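Local coordinates for twin-arginine translocation pathway signal protein (Burkholderia phytofirmans, PDB 2RJO) that probably acts as a periplasmic sugar-binding protein, holding galactose in the cleft between its two lobes, at residues A[6-11]-A[29-34]; A[39-44]-A[55-60]; A[126-131]-A[245-250]; A[172-177]-A[184-189]. One frame throughout, in Å; residues are numbered along the deposited sequence.

Contact 1 (A[6-11]-A[29-34]); sequences TTLACS and SFAKSV
Leu8 of strand 7-12 meets helix 18-34 through one methyl. Its CB points at the helix but lies 4.5 Å from Ala31 CB, and CG comes no nearer. At the fork the two branches part: CD2 turns away and makes no contact with residues 29-34, whereas CD1 runs on until it lies 3.5 Å from Ala31 CA and 3.6 Å from Ala31 CB. The small alanine thus lets the leucine settle against the helix backbone itself. Two further side chains close round the same methyl. Phe30 sends its CG opposite the backbone N (chi1 172°), which swings the ring back toward the strand until CE2 is 3.9 Å from Leu8 CD1; the methyl meets the ring at a slant. One turn further on, Val34 brings CG2 to 3.9 Å from Leu8 CD1. Everything that passes between the segments is dispersion contact. The polar bonds stay inside the helix: Phe30 O accepts from both Val34 N and Ser33 OG, the latter 2.6 Å from Phe30 O. Outside the pair, Phe30 packs edge-to-face with Trp310 and touches Leu261 of helix 253-268, while Leu8 also rests on Val66 of strand 65-69. Strand and helix axes run almost exactly antiparallel (173°) and 9.6 Å apart, with the next strand, 38-42, pairing parallel to 7-12. This is the first beta-alpha-beta crossover of the Rossmann-like lobe found in periplasmic binding proteins.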
loop_
_atom_site.group_PDB
_atom_site.type_symbol
_atom_site.label_atom_id
_atom_site.label_comp_id
_atom_site.label_asym_id
_atom_site.label_seq_id
_atom_site.Cartn_x
_atom_site.Cartn_y
_atom_site.Cartn_z
ATOM N N THR A 6 -3.467 26.583 6.213
ATOM C CA THR A 6 -4.130 25.341 5.880
ATOM C C THR A 6 -3.378 24.245 6.623
ATOM O O THR A 6 -2.158 24.301 6.736
ATOM C CB THR A 6 -4.062 25.055 4.367
ATOM O OG1 THR A 6 -4.919 25.967 3.669
ATOM C CG2 THR A 6 -4.502 23.635 4.079
ATOM N N THR A 7 -4.101 23.266 7.153
ATOM C CA THR A 7 -3.449 22.172 7.859
ATOM C C THR A 7 -3.338 20.972 6.931
ATOM O O THR A 7 -4.247 20.688 6.157
ATOM C CB THR A 7 -4.240 21.766 9.137
ATOM O OG1 THR A 7 -4.244 22.859 10.064
ATOM C CG2 THR A 7 -3.591 20.575 9.815
ATOM N N LEU A 8 -2.205 20.289 6.977
ATOM C CA LEU A 8 -2.031 19.105 6.160
ATOM C C LEU A 8 -2.086 17.922 7.124
ATOM O O LEU A 8 -1.415 17.935 8.160
ATOM C CB LEU A 8 -0.684 19.148 5.424
ATOM C CG LEU A 8 -0.483 20.289 4.421
ATOM C CD1 LEU A 8 0.892 20.193 3.798
ATOM C CD2 LEU A 8 -1.553 20.229 3.349
ATOM N N ALA A 9 -2.894 16.913 6.802
ATOM C CA ALA A 9 -3.007 15.741 7.663
ATOM C C ALA A 9 -2.906 14.452 6.865
ATOM O O ALA A 9 -3.294 14.397 5.698
ATOM C CB ALA A 9 -4.311 15.774 8.421
ATOM N N CYS A 10 -2.371 13.416 7.504
ATOM C CA CYS A 10 -2.217 12.118 6.862
ATOM C C CYS A 10 -2.724 11.019 7.793
ATOM O O CYS A 10 -2.239 10.870 8.922
ATOM C CB CYS A 10 -0.750 11.883 6.511
ATOM S SG CYS A 10 -0.447 10.405 5.530
ATOM N N SER A 11 -3.713 10.263 7.324
ATOM C CA SER A 11 -4.297 9.184 8.112
ATOM C C SER A 11 -3.941 7.804 7.578
ATOM O O SER A 11 -4.089 7.524 6.387
ATOM C CB SER A 11 -5.824 9.314 8.154
ATOM O OG SER A 11 -6.401 8.192 8.807
ATOM N N SER A 29 7.548 15.374 4.767
ATOM C CA SER A 29 8.468 16.071 3.875
ATOM C C SER A 29 7.767 17.049 2.940
ATOM O O SER A 29 8.331 18.087 2.595
ATOM C CB SER A 29 9.279 15.065 3.057
ATOM O OG SER A 29 10.060 15.716 2.073
ATOM N N PHE A 30 6.546 16.736 2.521
ATOM C CA PHE A 30 5.843 17.653 1.644
ATOM C C PHE A 30 5.356 18.875 2.409
ATOM O O PHE A 30 5.441 19.995 1.917
ATOM C CB PHE A 30 4.642 16.988 0.991
ATOM C CG PHE A 30 3.793 17.952 0.225
ATOM C CD1 PHE A 30 4.230 18.460 -0.995
ATOM C CD2 PHE A 30 2.606 18.432 0.766
ATOM C CE1 PHE A 30 3.498 19.439 -1.666
ATOM C CE2 PHE A 30 1.865 19.409 0.104
ATOM C CZ PHE A 30 2.307 19.916 -1.111
ATOM N N ALA A 31 4.818 18.655 3.604
ATOM C CA ALA A 31 4.334 19.764 4.411
ATOM C C ALA A 31 5.511 20.714 4.611
ATOM O O ALA A 31 5.371 21.931 4.513
ATOM C CB ALA A 31 3.821 19.259 5.760
ATOM N N LYS A 32 6.670 20.126 4.879
ATOM C CA LYS A 32 7.909 20.855 5.094
ATOM C C LYS A 32 8.206 21.809 3.954
ATOM O O LYS A 32 8.492 22.989 4.171
ATOM C CB LYS A 32 9.068 19.869 5.212
ATOM C CG LYS A 32 9.781 19.885 6.536
ATOM C CD LYS A 32 8.880 19.449 7.668
ATOM C CE LYS A 32 9.666 19.425 8.984
ATOM N NZ LYS A 32 10.821 18.489 8.914
ATOM N N SER A 33 8.137 21.277 2.739
ATOM C CA SER A 33 8.430 22.036 1.541
ATOM C C SER A 33 7.517 23.237 1.342
ATOM O O SER A 33 7.975 24.293 0.905
ATOM C CB SER A 33 8.378 21.117 0.313
ATOM O OG SER A 33 7.055 20.707 0.026
ATOM N N VAL A 34 6.236 23.092 1.675
ATOM C CA VAL A 34 5.302 24.199 1.510
ATOM C C VAL A 34 5.136 25.037 2.776
ATOM O O VAL A 34 4.374 25.997 2.796
ATOM C CB VAL A 34 3.912 23.706 1.046
ATOM C CG1 VAL A 34 4.021 23.103 -0.344
ATOM C CG2 VAL A 34 3.359 22.689 2.037
#

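Contact 2 (A[39-44]-A[55-60]); sequences VPLTTE and RALLQK
Val39 and Leu41 of strand 38-42 receive Leu57 of helix 47-60, a strand-then-helix pairing within the Rossmann-like first lobe of the periplasmic binding protein fold. Two places apart on the strand, Val39 and Leu41 point to the same side of the sheet, and Leu57 sets CD1 against both. Its side chain is extended: CG lies opposite the backbone N (chi1 -155°, some way off the staggered value) and chi2 is again near 180°, which carries CD1 away from the helix toward the sheet. Val39 answers with CG1, turned opposite its own backbone N, so valine and leucine meet tip to tip. Leu41 is built differently. Its CG sits beside the backbone N (chi1 -61°), and the chain slants across the leucine of the helix before CD1 makes contact. The patch lies at the surface of the lobe and is small, about 99 Å² counted over both segments. Ala9 of strand 7-12 and Leu65 of strand 65-69 also touch Leu57, which places the helix over neighbouring strands of the sheet as well. Near the end of the helix, Leu57 O is hydrogen-bonded to Thr61 OG1. The Leu57 methyl is evenly shared: CD1 is 4.0 Å from Val39 CG1 and also 4.0 Å from Leu41 CD1.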
loop_
_atom_site.group_PDB
_atom_site.type_symbol
_atom_site.label_atom_id
_atom_site.label_comp_id
_atom_site.label_asym_id
_atom_site.label_seq_id
_atom_site.Cartn_x
_atom_site.Cartn_y
_atom_site.Cartn_z
ATOM N N VAL A 39 -0.078 17.131 10.441
ATOM C CA VAL A 39 -0.729 16.347 11.487
ATOM C C VAL A 39 -0.876 14.886 11.091
ATOM O O VAL A 39 -1.669 14.547 10.216
ATOM C CB VAL A 39 -2.125 16.896 11.806
ATOM C CG1 VAL A 39 -2.751 16.099 12.941
ATOM C CG2 VAL A 39 -2.024 18.349 12.180
ATOM N N PRO A 40 -0.097 13.999 11.723
ATOM C CA PRO A 40 -0.226 12.590 11.360
ATOM C C PRO A 40 -1.322 11.949 12.196
ATOM O O PRO A 40 -1.470 12.272 13.366
ATOM C CB PRO A 40 1.161 12.036 11.670
ATOM C CG PRO A 40 1.542 12.802 12.895
ATOM C CD PRO A 40 1.065 14.216 12.605
ATOM N N LEU A 41 -2.109 11.067 11.594
ATOM C CA LEU A 41 -3.171 10.395 12.326
ATOM C C LEU A 41 -3.028 8.887 12.144
ATOM O O LEU A 41 -2.914 8.404 11.018
ATOM C CB LEU A 41 -4.544 10.873 11.836
ATOM C CG LEU A 41 -4.858 12.375 11.999
ATOM C CD1 LEU A 41 -6.257 12.655 11.471
ATOM C CD2 LEU A 41 -4.760 12.799 13.456
ATOM N N THR A 42 -3.001 8.151 13.256
ATOM C CA THR A 42 -2.866 6.697 13.212
ATOM C C THR A 42 -4.094 6.059 13.862
ATOM O O THR A 42 -4.423 6.366 15.005
ATOM C CB THR A 42 -1.599 6.227 13.965
ATOM O OG1 THR A 42 -0.463 6.955 13.488
ATOM C CG2 THR A 42 -1.351 4.732 13.717
ATOM N N THR A 43 -4.761 5.172 13.127
ATOM C CA THR A 43 -5.974 4.496 13.600
ATOM C C THR A 43 -5.684 3.260 14.443
ATOM O O THR A 43 -6.435 2.934 15.365
ATOM C CB THR A 43 -6.849 4.032 12.421
ATOM O OG1 THR A 43 -6.159 3.004 11.699
ATOM C CG2 THR A 43 -7.156 5.190 11.490
ATOM N N GLU A 44 -4.594 2.578 14.105
ATOM C CA GLU A 44 -4.163 1.353 14.775
ATOM C C GLU A 44 -5.170 0.223 14.565
ATOM O O GLU A 44 -5.284 -0.695 15.372
ATOM C CB GLU A 44 -3.887 1.602 16.270
ATOM C CG GLU A 44 -5.016 1.301 17.236
ATOM C CD GLU A 44 -5.736 2.552 17.699
ATOM O OE1 GLU A 44 -5.054 3.600 17.850
ATOM O OE2 GLU A 44 -6.970 2.481 17.916
ATOM N N ARG A 55 -12.809 13.765 12.100
ATOM C CA ARG A 55 -13.886 14.694 12.433
ATOM C C ARG A 55 -13.377 15.745 13.410
ATOM O O ARG A 55 -13.639 16.933 13.253
ATOM C CB ARG A 55 -15.088 13.947 13.042
ATOM C CG ARG A 55 -16.079 13.410 12.005
ATOM C CD ARG A 55 -17.041 12.363 12.589
ATOM N NE ARG A 55 -17.913 11.817 11.551
ATOM C CZ ARG A 55 -18.577 10.666 11.643
ATOM N NH1 ARG A 55 -18.480 9.915 12.738
ATOM N NH2 ARG A 55 -19.334 10.256 10.628
ATOM N N ALA A 56 -12.644 15.312 14.421
ATOM C CA ALA A 56 -12.118 16.253 15.396
ATOM C C ALA A 56 -11.240 17.309 14.719
ATOM O O ALA A 56 -11.291 18.491 15.079
ATOM C CB ALA A 56 -11.317 15.507 16.467
ATOM N N LEU A 57 -10.452 16.884 13.732
ATOM C CA LEU A 57 -9.556 17.794 13.022
ATOM C C LEU A 57 -10.342 18.713 12.080
ATOM O O LEU A 57 -10.035 19.898 11.954
ATOM C CB LEU A 57 -8.505 16.987 12.236
ATOM C CG LEU A 57 -7.151 17.629 11.897
ATOM C CD1 LEU A 57 -6.254 16.642 11.149
ATOM C CD2 LEU A 57 -7.379 18.841 11.050
ATOM N N LEU A 58 -11.357 18.167 11.419
ATOM C CA LEU A 58 -12.156 18.972 10.509
ATOM C C LEU A 58 -12.800 20.107 11.291
ATOM O O LEU A 58 -12.985 21.195 10.765
ATOM C CB LEU A 58 -13.224 18.116 9.825
ATOM C CG LEU A 58 -12.763 17.115 8.758
ATOM C CD1 LEU A 58 -13.962 16.309 8.280
ATOM C CD2 LEU A 58 -12.128 17.837 7.578
ATOM N N GLN A 59 -13.116 19.846 12.559
ATOM C CA GLN A 59 -13.731 20.840 13.437
ATOM C C GLN A 59 -12.778 21.936 13.905
ATOM O O GLN A 59 -13.128 23.121 13.874
ATOM C CB GLN A 59 -14.317 20.173 14.676
ATOM C CG GLN A 59 -15.620 19.450 14.461
ATOM C CD GLN A 59 -16.197 18.975 15.781
ATOM O OE1 GLN A 59 -16.488 19.788 16.678
ATOM N NE2 GLN A 59 -16.354 17.657 15.922
ATOM N N LYS A 60 -11.589 21.548 14.360
ATOM C CA LYS A 60 -10.607 22.516 14.836
ATOM C C LYS A 60 -9.985 23.363 13.738
ATOM O O LYS A 60 -9.332 24.356 14.024
ATOM C CB LYS A 60 -9.488 21.826 15.617
ATOM C CG LYS A 60 -9.886 21.391 17.017
ATOM C CD LYS A 60 -10.440 22.544 17.868
ATOM C CE LYS A 60 -9.375 23.608 18.145
ATOM N NZ LYS A 60 -10.025 24.829 18.715
#

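Contact 3 (A[126-131]-A[245-250])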
loop_
_atom_site.group_PDB
_atom_site.type_symbol
_atom_site.label_atom_id
_atom_site.label_comp_id
_atom_site.label_asym_id
_atom_site.label_seq_id
_atom_site.Cartn_x
_atom_site.Cartn_y
_atom_site.Cartn_z
ATOM N N ALA A 126 4.071 -13.644 -7.752
ATOM C CA ALA A 126 3.724 -15.053 -7.696
ATOM C C ALA A 126 4.413 -15.809 -8.825
ATOM O O ALA A 126 4.849 -16.950 -8.646
ATOM C CB ALA A 126 2.216 -15.222 -7.810
ATOM N N THR A 127 4.494 -15.184 -9.995
ATOM C CA THR A 127 5.135 -15.832 -11.132
ATOM C C THR A 127 6.624 -16.003 -10.867
ATOM O O THR A 127 7.202 -17.039 -11.182
ATOM C CB THR A 127 4.935 -15.018 -12.421
ATOM O OG1 THR A 127 3.562 -15.106 -12.817
ATOM C CG2 THR A 127 5.812 -15.550 -13.546
ATOM N N GLN A 128 7.242 -14.981 -10.284
ATOM C CA GLN A 128 8.664 -15.038 -9.971
ATOM C C GLN A 128 8.918 -16.117 -8.930
ATOM O O GLN A 128 9.913 -16.835 -9.008
ATOM C CB GLN A 128 9.150 -13.694 -9.434
ATOM C CG GLN A 128 10.597 -13.716 -8.965
ATOM C CD GLN A 128 11.578 -13.986 -10.098
ATOM O OE1 GLN A 128 11.818 -13.125 -10.953
ATOM N NE2 GLN A 128 12.144 -15.192 -10.114
ATOM N N LEU A 129 8.019 -16.208 -7.950
ATOM C CA LEU A 129 8.133 -17.197 -6.891
ATOM C C LEU A 129 8.054 -18.618 -7.455
ATOM O O LEU A 129 8.855 -19.486 -7.103
ATOM C CB LEU A 129 7.024 -16.985 -5.861
ATOM C CG LEU A 129 6.920 -18.034 -4.755
ATOM C CD1 LEU A 129 8.131 -17.930 -3.836
ATOM C CD2 LEU A 129 5.635 -17.841 -3.964
ATOM N N PHE A 130 7.097 -18.855 -8.346
ATOM C CA PHE A 130 6.946 -20.180 -8.923
ATOM C C PHE A 130 8.119 -20.544 -9.817
ATOM O O PHE A 130 8.463 -21.716 -9.941
ATOM C CB PHE A 130 5.638 -20.278 -9.710
ATOM C CG PHE A 130 4.411 -19.976 -8.890
ATOM C CD1 PHE A 130 4.399 -20.188 -7.504
ATOM C CD2 PHE A 130 3.255 -19.497 -9.504
ATOM C CE1 PHE A 130 3.249 -19.922 -6.750
ATOM C CE2 PHE A 130 2.100 -19.229 -8.755
ATOM C CZ PHE A 130 2.101 -19.443 -7.374
ATOM N N LYS A 131 8.733 -19.552 -10.453
ATOM C CA LYS A 131 9.877 -19.846 -11.302
ATOM C C LYS A 131 10.971 -20.366 -10.378
ATOM O O LYS A 131 11.598 -21.393 -10.650
ATOM C CB LYS A 131 10.384 -18.591 -12.020
ATOM C CG LYS A 131 9.382 -17.907 -12.938
ATOM C CD LYS A 131 8.811 -18.867 -13.967
ATOM C CE LYS A 131 8.114 -18.125 -15.107
ATOM N NZ LYS A 131 9.102 -17.443 -15.991
ATOM N N LEU A 245 14.328 -12.921 0.586
ATOM C CA LEU A 245 13.086 -12.542 -0.073
ATOM C C LEU A 245 13.463 -12.539 -1.546
ATOM O O LEU A 245 14.449 -11.905 -1.919
ATOM C CB LEU A 245 12.659 -11.139 0.366
ATOM C CG LEU A 245 11.270 -10.665 -0.069
ATOM C CD1 LEU A 245 10.197 -11.430 0.700
ATOM C CD2 LEU A 245 11.133 -9.188 0.200
ATOM N N VAL A 246 12.720 -13.252 -2.389
ATOM C CA VAL A 246 13.082 -13.276 -3.802
ATOM C C VAL A 246 12.532 -12.120 -4.627
ATOM O O VAL A 246 13.054 -11.822 -5.700
ATOM C CB VAL A 246 12.691 -14.610 -4.470
ATOM C CG1 VAL A 246 13.379 -15.754 -3.750
ATOM C CG2 VAL A 246 11.204 -14.799 -4.447
ATOM N N ALA A 247 11.499 -11.449 -4.125
ATOM C CA ALA A 247 10.922 -10.328 -4.856
ATOM C C ALA A 247 9.925 -9.521 -4.047
ATOM O O ALA A 247 9.361 -10.003 -3.068
ATOM C CB ALA A 247 10.260 -10.823 -6.133
ATOM N N SER A 248 9.721 -8.280 -4.475
ATOM C CA SER A 248 8.769 -7.373 -3.854
ATOM C C SER A 248 8.360 -6.352 -4.921
ATOM O O SER A 248 8.813 -6.420 -6.070
ATOM C CB SER A 248 9.412 -6.666 -2.661
ATOM O OG SER A 248 8.485 -5.826 -2.001
ATOM N N VAL A 249 7.500 -5.412 -4.549
ATOM C CA VAL A 249 7.074 -4.386 -5.486
ATOM C C VAL A 249 7.080 -3.056 -4.745
ATOM O O VAL A 249 6.468 -2.920 -3.687
ATOM C CB VAL A 249 5.668 -4.688 -6.055
ATOM C CG1 VAL A 249 5.294 -3.642 -7.101
ATOM C CG2 VAL A 249 5.652 -6.085 -6.686
ATOM N N ASP A 250 7.794 -2.079 -5.292
ATOM C CA ASP A 250 7.900 -0.775 -4.658
ATOM C C ASP A 250 6.814 0.205 -5.099
ATOM O O ASP A 250 6.763 0.606 -6.267
ATOM C CB ASP A 250 9.286 -0.196 -4.932
ATOM C CG ASP A 250 9.637 0.936 -3.995
ATOM O OD1 ASP A 250 8.848 1.211 -3.061
ATOM O OD2 ASP A 250 10.706 1.546 -4.187
#
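Val246 and Ala247 both turn their side chains toward helix 118-132, where Leu129 and Gln128 meet them one apiece. The contact belongs to the two-lobed periplasmic binding protein fold: the helix packs in the second lobe, while Val246 bonds by backbone to Val227 of that lobe's sheet, and Ser248 to Val291 of strand 283-291, which also pairs with strand 110-115 of the first lobe's sheet. The course of 245-250 is consistent with one of the interlobe crossovers that form the hinge. Leu129 leaves the helix obliquely rather than straight at its partner, and only the branch end closes in, CD1 approaching Val246 CG2 at 4.4 Å. This loose approach is completed by Pro226 and Thr228, each touched by both Leu129 and Val246. Gln128, by contrast, starts directly toward 245-250. With CG opposite the backbone N (chi1 175°) it first reaches outward, then bends at chi2 (64°), so the aliphatic elbow rather than the amide faces the alanine. The amide group is carried past, its OE1 5.6 Å from Ala247 CB. On the far side of the segment, Ser248 OG is hydrogen-bonded to Asp206 OD1 and Gly232 N, and the backbone of Val249 bonds to Asp231, a residue of the galactose pocket. The nearest approach of the two segments is aliphatic, Gln128 CG lying 4.1 Å from Ala247 CB.

Contact 4 (A[172-177]-A[184-189])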
loop_
_atom_site.group_PDB
_atom_site.type_symbol
_atom_site.label_atom_id
_atom_site.label_comp_id
_atom_site.label_asym_id
_atom_site.label_seq_id
_atom_site.Cartn_x
_atom_site.Cartn_y
_atom_site.Cartn_z
ATOM N N ASP A 172 -2.302 -23.694 1.397
ATOM C CA ASP A 172 -3.260 -23.014 2.267
ATOM C C ASP A 172 -3.127 -21.488 2.271
ATOM O O ASP A 172 -2.031 -20.952 2.386
ATOM C CB ASP A 172 -3.106 -23.530 3.698
ATOM C CG ASP A 172 -4.118 -22.923 4.654
ATOM O OD1 ASP A 172 -5.291 -22.792 4.262
ATOM O OD2 ASP A 172 -3.749 -22.596 5.800
ATOM N N PHE A 173 -4.252 -20.791 2.154
ATOM C CA PHE A 173 -4.244 -19.331 2.160
ATOM C C PHE A 173 -4.785 -18.865 3.495
ATOM O O PHE A 173 -5.826 -19.345 3.943
ATOM C CB PHE A 173 -5.135 -18.784 1.046
ATOM C CG PHE A 173 -5.117 -17.280 0.932
ATOM C CD1 PHE A 173 -4.077 -16.630 0.275
ATOM C CD2 PHE A 173 -6.128 -16.513 1.497
ATOM C CE1 PHE A 173 -4.046 -15.230 0.180
ATOM C CE2 PHE A 173 -6.109 -15.108 1.411
ATOM C CZ PHE A 173 -5.074 -14.471 0.758
ATOM N N GLN A 174 -4.084 -17.929 4.127
ATOM C CA GLN A 174 -4.503 -17.393 5.421
ATOM C C GLN A 174 -4.288 -15.885 5.495
ATOM O O GLN A 174 -3.296 -15.357 4.996
ATOM C CB GLN A 174 -3.723 -18.063 6.548
ATOM C CG GLN A 174 -4.135 -19.492 6.832
ATOM C CD GLN A 174 -5.441 -19.586 7.591
ATOM O OE1 GLN A 174 -5.567 -19.066 8.697
ATOM N NE2 GLN A 174 -6.420 -20.261 7.005
ATOM N N VAL A 175 -5.227 -15.207 6.135
ATOM C CA VAL A 175 -5.177 -13.768 6.306
ATOM C C VAL A 175 -4.367 -13.422 7.554
ATOM O O VAL A 175 -4.593 -13.994 8.627
ATOM C CB VAL A 175 -6.597 -13.212 6.450
ATOM C CG1 VAL A 175 -6.557 -11.749 6.863
ATOM C CG2 VAL A 175 -7.349 -13.397 5.142
ATOM N N ALA A 176 -3.414 -12.507 7.414
ATOM C CA ALA A 176 -2.588 -12.094 8.547
ATOM C C ALA A 176 -2.712 -10.581 8.772
ATOM O O ALA A 176 -1.911 -9.975 9.489
ATOM C CB ALA A 176 -1.141 -12.485 8.311
ATOM N N ASP A 177 -3.719 -9.986 8.134
ATOM C CA ASP A 177 -4.014 -8.562 8.265
ATOM C C ASP A 177 -2.823 -7.599 8.122
ATOM O O ASP A 177 -2.710 -6.652 8.905
ATOM C CB ASP A 177 -4.685 -8.285 9.622
ATOM C CG ASP A 177 -6.039 -8.968 9.776
ATOM O OD1 ASP A 177 -6.772 -9.111 8.775
ATOM O OD2 ASP A 177 -6.377 -9.345 10.921
ATOM N N PHE A 184 3.733 -14.500 11.734
ATOM C CA PHE A 184 4.703 -15.355 12.400
ATOM C C PHE A 184 4.072 -16.668 12.880
ATOM O O PHE A 184 4.414 -17.736 12.364
ATOM C CB PHE A 184 5.334 -14.586 13.568
ATOM C CG PHE A 184 6.466 -15.303 14.246
ATOM C CD1 PHE A 184 7.760 -15.245 13.719
ATOM C CD2 PHE A 184 6.253 -16.003 15.433
ATOM C CE1 PHE A 184 8.827 -15.865 14.365
ATOM C CE2 PHE A 184 7.314 -16.633 16.092
ATOM C CZ PHE A 184 8.606 -16.567 15.559
ATOM N N PRO A 185 3.137 -16.613 13.853
ATOM C CA PRO A 185 2.527 -17.863 14.326
ATOM C C PRO A 185 1.797 -18.675 13.265
ATOM O O PRO A 185 1.608 -19.879 13.426
ATOM C CB PRO A 185 1.599 -17.398 15.450
ATOM C CG PRO A 185 1.232 -16.020 15.047
ATOM C CD PRO A 185 2.553 -15.457 14.554
ATOM N N ILE A 186 1.379 -18.031 12.181
ATOM C CA ILE A 186 0.692 -18.756 11.117
ATOM C C ILE A 186 1.720 -19.562 10.305
ATOM O O ILE A 186 1.436 -20.679 9.868
ATOM C CB ILE A 186 -0.072 -17.792 10.180
ATOM C CG1 ILE A 186 -1.259 -17.166 10.924
ATOM C CG2 ILE A 186 -0.572 -18.534 8.959
ATOM C CD1 ILE A 186 -2.073 -16.185 10.079
HETATM N N MSE A 187 2.908 -18.991 10.109
HETATM C CA MSE A 187 3.971 -19.664 9.371
HETATM C C MSE A 187 4.422 -20.884 10.159
HETATM O O MSE A 187 4.701 -21.938 9.591
HETATM C CB MSE A 187 5.170 -18.730 9.174
HETATM C CG MSE A 187 5.478 -18.373 7.721
HETATM SE SE MSE A 187 5.977 -19.749 6.668
HETATM C CE MSE A 187 4.916 -19.625 5.441
ATOM N N GLN A 188 4.496 -20.724 11.477
ATOM C CA GLN A 188 4.915 -21.806 12.359
ATOM C C GLN A 188 3.977 -22.991 12.249
ATOM O O GLN A 188 4.424 -24.120 12.051
ATOM C CB GLN A 188 4.945 -21.336 13.814
ATOM C CG GLN A 188 5.984 -20.292 14.090
ATOM C CD GLN A 188 6.095 -19.983 15.559
ATOM O OE1 GLN A 188 5.134 -19.512 16.192
ATOM N NE2 GLN A 188 7.274 -20.244 16.124
ATOM N N ALA A 189 2.680 -22.730 12.390
ATOM C CA ALA A 189 1.672 -23.780 12.312
ATOM C C ALA A 189 1.690 -24.466 10.947
ATOM O O ALA A 189 1.415 -25.664 10.854
ATOM C CB ALA A 189 0.289 -23.210 12.588
#
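Within 184-189, Ile186 alone reaches residues 172-177, and it uses both of its branches. The CG2 methyl lies 4.0 Å from Gln174 CB. The longer branch, with CG1 beside the backbone N (chi1 -69°) and fully extended at chi2, carries CD1 along the segment to 3.6 Å from Val175 O and 4.2 Å from Ala176 CB. Three consecutive residues are therefore met by two methyls: two through side-chain carbons, and Val175, whose own side chain points away, through its carbonyl oxygen. In the next shell, Gln174 bends at chi2 (-76°), which turns its amide away from Ile186; NE2 there makes a weak bond to Phe173 O at 3.3 Å. Strand 168-175 is an outer strand of the second lobe's parallel sheet, and backbone bonds from Gln174 and Ala176 to Gly143 fix it to strand 137-143. Ile186 also touches Leu142 of that strand. Further along the helix Trp190 packs on Gln174, beside the apolar contacts. The connection is the short strand-to-helix turn of a Rossmann-like lobe. Since the isoleucine offers only methyls, even to a carbonyl oxygen, the contact between 172-177 and 184-189 is dispersion and shape, and a polar tie between strand and helix is made one turn on, where Trp190 NE1 is hydrogen-bonded to Asp172 OD2.

From the N terminus, contact 1 closes first, folding helix 18-34 back on strand 7-12. Contact 2 follows in series, laying helix 47-60 against strand 38-42. The two touch through the sheet: Leu8 and Ala9 face opposite sides, and Cys10 O is probably hydrogen-bonded to Leu41 N at 2.7 Å. Contact 3 then opens at residues 126-131 and closes 114 residues later at 245-250, a long loop within which contact 4, the shortest closure, is nested. Contacts 1 and 2 knit the first lobe, contact 4 the second, and contact 3 joins the second lobe to a segment whose strand 248-250 pairs with strand 283-291 of the mixed sheet that includes the first lobe's strands, consistent with an interlobe crossover.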